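Local coordinates for possible atls1-like light-inducible protein (Prochlorococcus marinus, PDB 2XCZ) that is a cyanobacterial member of the macrophage migration inhibitory factor family, a small alpha/beta protein that assembles from three copies, at residues 2-7 with 21-26. Sequence-based numbering, arbitrary orientation.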
ATOM      1  N   PRO A   2     -12.996   3.290  -8.342  1.00 10.66           N
ATOM      2  CA  PRO A   2     -11.675   3.842  -8.063  1.00  9.80           C
ATOM      3  C   PRO A   2     -11.295   3.773  -6.595  1.00  9.66           C
ATOM      4  O   PRO A   2     -12.148   3.626  -5.717  1.00 10.29           O
ATOM      5  CB  PRO A   2     -11.816   5.320  -8.459  1.00 10.29           C
ATOM      6  CG  PRO A   2     -13.012   5.363  -9.362  1.00 12.06           C
ATOM      7  CD  PRO A   2     -13.920   4.319  -8.851  1.00 10.34           C
ATOM      8  N   LEU A   3     -10.005   3.911  -6.353  1.00  8.98           N
ATOM      9  CA  LEU A   3      -9.434   3.843  -5.015  1.00  9.13           C
ATOM     10  C   LEU A   3      -8.402   4.949  -4.906  1.00  8.50           C
ATOM     11  O   LEU A   3      -7.588   5.142  -5.812  1.00  8.25           O
ATOM     12  CB  LEU A   3      -8.749   2.484  -4.814  1.00  8.88           C
ATOM     13  CG  LEU A   3      -7.946   2.285  -3.529  1.00  9.96           C
ATOM     14  CD1 LEU A   3      -8.819   2.135  -2.303  1.00 10.09           C
ATOM     15  CD2 LEU A   3      -7.049   1.067  -3.696  1.00  9.32           C
ATOM     16  N   ILE A   4      -8.470   5.703  -3.811  1.00  8.38           N
ATOM     17  CA  ILE A   4      -7.414   6.651  -3.471  1.00  8.52           C
ATOM     18  C   ILE A   4      -7.035   6.547  -1.985  1.00  7.87           C
ATOM     19  O   ILE A   4      -7.827   6.870  -1.099  1.00  8.13           O
ATOM     20  CB  ILE A   4      -7.758   8.086  -3.930  1.00  8.64           C
ATOM     21  CG1 ILE A   4      -6.613   9.064  -3.603  1.00  8.20           C
ATOM     22  CG2 ILE A   4      -9.145   8.538  -3.387  1.00  8.19           C
ATOM     23  CD1 ILE A   4      -6.695  10.377  -4.385  1.00 10.02           C
ATOM     24  N   ASN A   5      -5.804   6.099  -1.739  1.00  8.02           N
ATOM     25  CA  ASN A   5      -5.289   5.931  -0.382  1.00  8.03           C
ATOM     26  C   ASN A   5      -4.190   6.963  -0.141  1.00  8.79           C
ATOM     27  O   ASN A   5      -3.213   7.011  -0.889  1.00  9.48           O
ATOM     28  CB  ASN A   5      -4.733   4.507  -0.212  1.00  7.42           C
ATOM     29  CG  ASN A   5      -5.813   3.440  -0.156  1.00  9.68           C
ATOM     30  OD1 ASN A   5      -6.879   3.620   0.453  1.00  9.55           O
ATOM     31  ND2 ASN A   5      -5.517   2.294  -0.764  1.00  9.22           N
ATOM     32  N   ILE A   6      -4.354   7.801   0.883  1.00  8.43           N
ATOM     33  CA  ILE A   6      -3.364   8.839   1.178  1.00  9.40           C
ATOM     34  C   ILE A   6      -2.614   8.491   2.448  1.00  9.45           C
ATOM     35  O   ILE A   6      -3.216   8.137   3.465  1.00 10.08           O
ATOM     36  CB  ILE A   6      -4.026  10.235   1.333  1.00  9.24           C
ATOM     37  CG1 ILE A   6      -4.824  10.623   0.072  1.00 10.54           C
ATOM     38  CG2 ILE A   6      -2.969  11.308   1.589  1.00  9.67           C
ATOM     39  CD1 ILE A   6      -5.901  11.692   0.348  1.00 13.47           C
ATOM     40  N   GLN A   7      -1.295   8.590   2.380  1.00  9.89           N
ATOM     41  CA  GLN A   7      -0.422   8.372   3.527  1.00 10.76           C
ATOM     42  C   GLN A   7       0.375   9.669   3.733  1.00 10.77           C
ATOM     43  O   GLN A   7       1.178  10.064   2.877  1.00 11.11           O
ATOM     44  CB  GLN A   7       0.477   7.175   3.220  1.00 11.03           C
ATOM     45  CG  GLN A   7       1.607   6.903   4.182  1.00 13.68           C
ATOM     46  CD  GLN A   7       2.712   6.110   3.516  1.00 17.76           C
ATOM     47  OE1 GLN A   7       3.772   6.649   3.197  1.00 20.42           O
ATOM     48  NE2 GLN A   7       2.455   4.827   3.265  1.00 19.84           N
ATOM     49  N   GLN A  21     -14.657  13.014   1.696  1.00 13.35           N
ATOM     50  CA  GLN A  21     -15.918  13.071   0.966  1.00 14.64           C
ATOM     51  C   GLN A  21     -15.841  14.020  -0.229  1.00 14.63           C
ATOM     52  O   GLN A  21     -16.339  13.723  -1.314  1.00 14.64           O
ATOM     53  CB  GLN A  21     -17.053  13.487   1.911  1.00 15.14           C
ATOM     54  CG  GLN A  21     -17.476  12.394   2.878  1.00 17.33           C
ATOM     55  CD  GLN A  21     -18.353  12.927   4.001  1.00 21.12           C
ATOM     56  OE1 GLN A  21     -17.963  13.836   4.740  1.00 23.41           O
ATOM     57  NE2 GLN A  21     -19.534  12.349   4.148  1.00 24.34           N
ATOM     58  N   GLU A  22     -15.201  15.165  -0.029  1.00 15.42           N
ATOM     59  CA  GLU A  22     -15.013  16.111  -1.114  1.00 16.22           C
ATOM     60  C   GLU A  22     -14.110  15.521  -2.197  1.00 15.40           C
ATOM     61  O   GLU A  22     -14.426  15.596  -3.378  1.00 15.09           O
ATOM     62  CB  GLU A  22     -14.451  17.419  -0.587  1.00 17.24           C
ATOM     63  CG  GLU A  22     -14.384  18.517  -1.636  1.00 21.69           C
ATOM     64  CD  GLU A  22     -13.632  19.741  -1.156  1.00 25.61           C
ATOM     65  OE1 GLU A  22     -13.073  20.463  -2.008  1.00 30.52           O
ATOM     66  OE2 GLU A  22     -13.583  19.979   0.066  1.00 27.75           O
ATOM     67  N   LEU A  23     -12.989  14.930  -1.787  1.00 14.38           N
ATOM     68  CA  LEU A  23     -12.121  14.217  -2.721  1.00 13.66           C
ATOM     69  C   LEU A  23     -12.848  13.100  -3.507  1.00 13.05           C
ATOM     70  O   LEU A  23     -12.609  12.911  -4.711  1.00 12.83           O
ATOM     71  CB  LEU A  23     -10.901  13.669  -1.971  1.00 13.75           C
ATOM     72  CG  LEU A  23      -9.861  12.916  -2.799  1.00 14.31           C
ATOM     73  CD1 LEU A  23      -9.348  13.766  -3.954  1.00 14.64           C
ATOM     74  CD2 LEU A  23      -8.721  12.440  -1.907  1.00 15.02           C
ATOM     75  N   SER A  24     -13.724  12.372  -2.814  1.00 12.33           N
ATOM     76  CA  SER A  24     -14.489  11.272  -3.386  1.00 13.06           C
ATOM     77  C   SER A  24     -15.395  11.725  -4.541  1.00 13.75           C
ATOM     78  O   SER A  24     -15.382  11.126  -5.621  1.00 13.55           O
ATOM     79  CB  SER A  24     -15.316  10.592  -2.289  1.00 12.99           C
ATOM     80  OG  SER A  24     -16.127   9.563  -2.820  1.00 12.39           O
ATOM     81  N   SER A  25     -16.184  12.774  -4.313  1.00 14.68           N
ATOM     82  CA  SER A  25     -17.073  13.297  -5.365  1.00 15.67           C
ATOM     83  C   SER A  25     -16.303  13.886  -6.557  1.00 15.16           C
ATOM     84  O   SER A  25     -16.664  13.638  -7.707  1.00 14.71           O
ATOM     85  CB  SER A  25     -18.059  14.313  -4.799  1.00 15.98           C
ATOM     86  OG  SER A  25     -17.395  15.189  -3.918  1.00 20.05           O
ATOM     87  N   LYS A  26     -15.244  14.644  -6.267  1.00 15.08           N
ATOM     88  CA  LYS A  26     -14.383  15.212  -7.308  1.00 14.84           C
ATOM     89  C   LYS A  26     -13.737  14.139  -8.171  1.00 14.87           C
ATOM     90  O   LYS A  26     -13.725  14.248  -9.407  1.00 14.40           O
ATOM     91  CB  LYS A  26     -13.322  16.132  -6.695  1.00 15.50           C
ATOM     92  CG  LYS A  26     -13.965  17.367  -6.052  1.00 17.76           C
ATOM     93  CD  LYS A  26     -12.965  18.412  -5.619  1.00 21.03           C
ATOM     94  CE  LYS A  26     -13.688  19.742  -5.443  1.00 23.33           C
ATOM     95  NZ  LYS A  26     -12.771  20.802  -4.963  1.00 25.81           N
TER
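Extended first torsions bring I4 and L23 together: in each, the branch that leads to the contact lies opposite the backbone N (chi1 -178° for CG1 of I4, -179° for CG of L23). I6 reaches the same leucine by another route, its CG1 set beside the backbone N at chi1 -57°. All three residues send their CB toward the other segment, and the side chains meet tip to tip. One methyl receives both isoleucines: CD2 of L23 lies 3.8 Å from CD1 of I4 and 3.7 Å from CD1 of I6. The I4 branch methyl adds a looser touch, CG2 to L23 CD2 at 4.2 Å. The backbones themselves stay apart, the nearest CA atoms being those of I4 and S24 at 8.5 Å, and the buried surface is small, 119 Å² over both sides. I4, I6 and L23 together bridge helix 16-31 and strand 3-8, the first two elements of a beta-alpha-beta unit completed by strand 39-43, which runs parallel to strand 3-8. Other elements enclose the cluster: V80 of helix 72-88 touches I4, H83 of that helix touches L23, and V60 and C58 of strand 58-64 meet I4 and I6 respectively. Within the helix, K26 NZ forms a salt bridge with E22 OE1 at 3.0 Å, one turn back, and OE1 accepts through its anti lone pair, while S24 OG is hydrogen-bonded to E35. The closest approaches between the segments are all between methyl carbons, and all three touching residues are buried, so this pairing of 2-7 with 21-26 rests on van der Waals contact and the exclusion of water, and its fit probably depends on shape more than on bond direction.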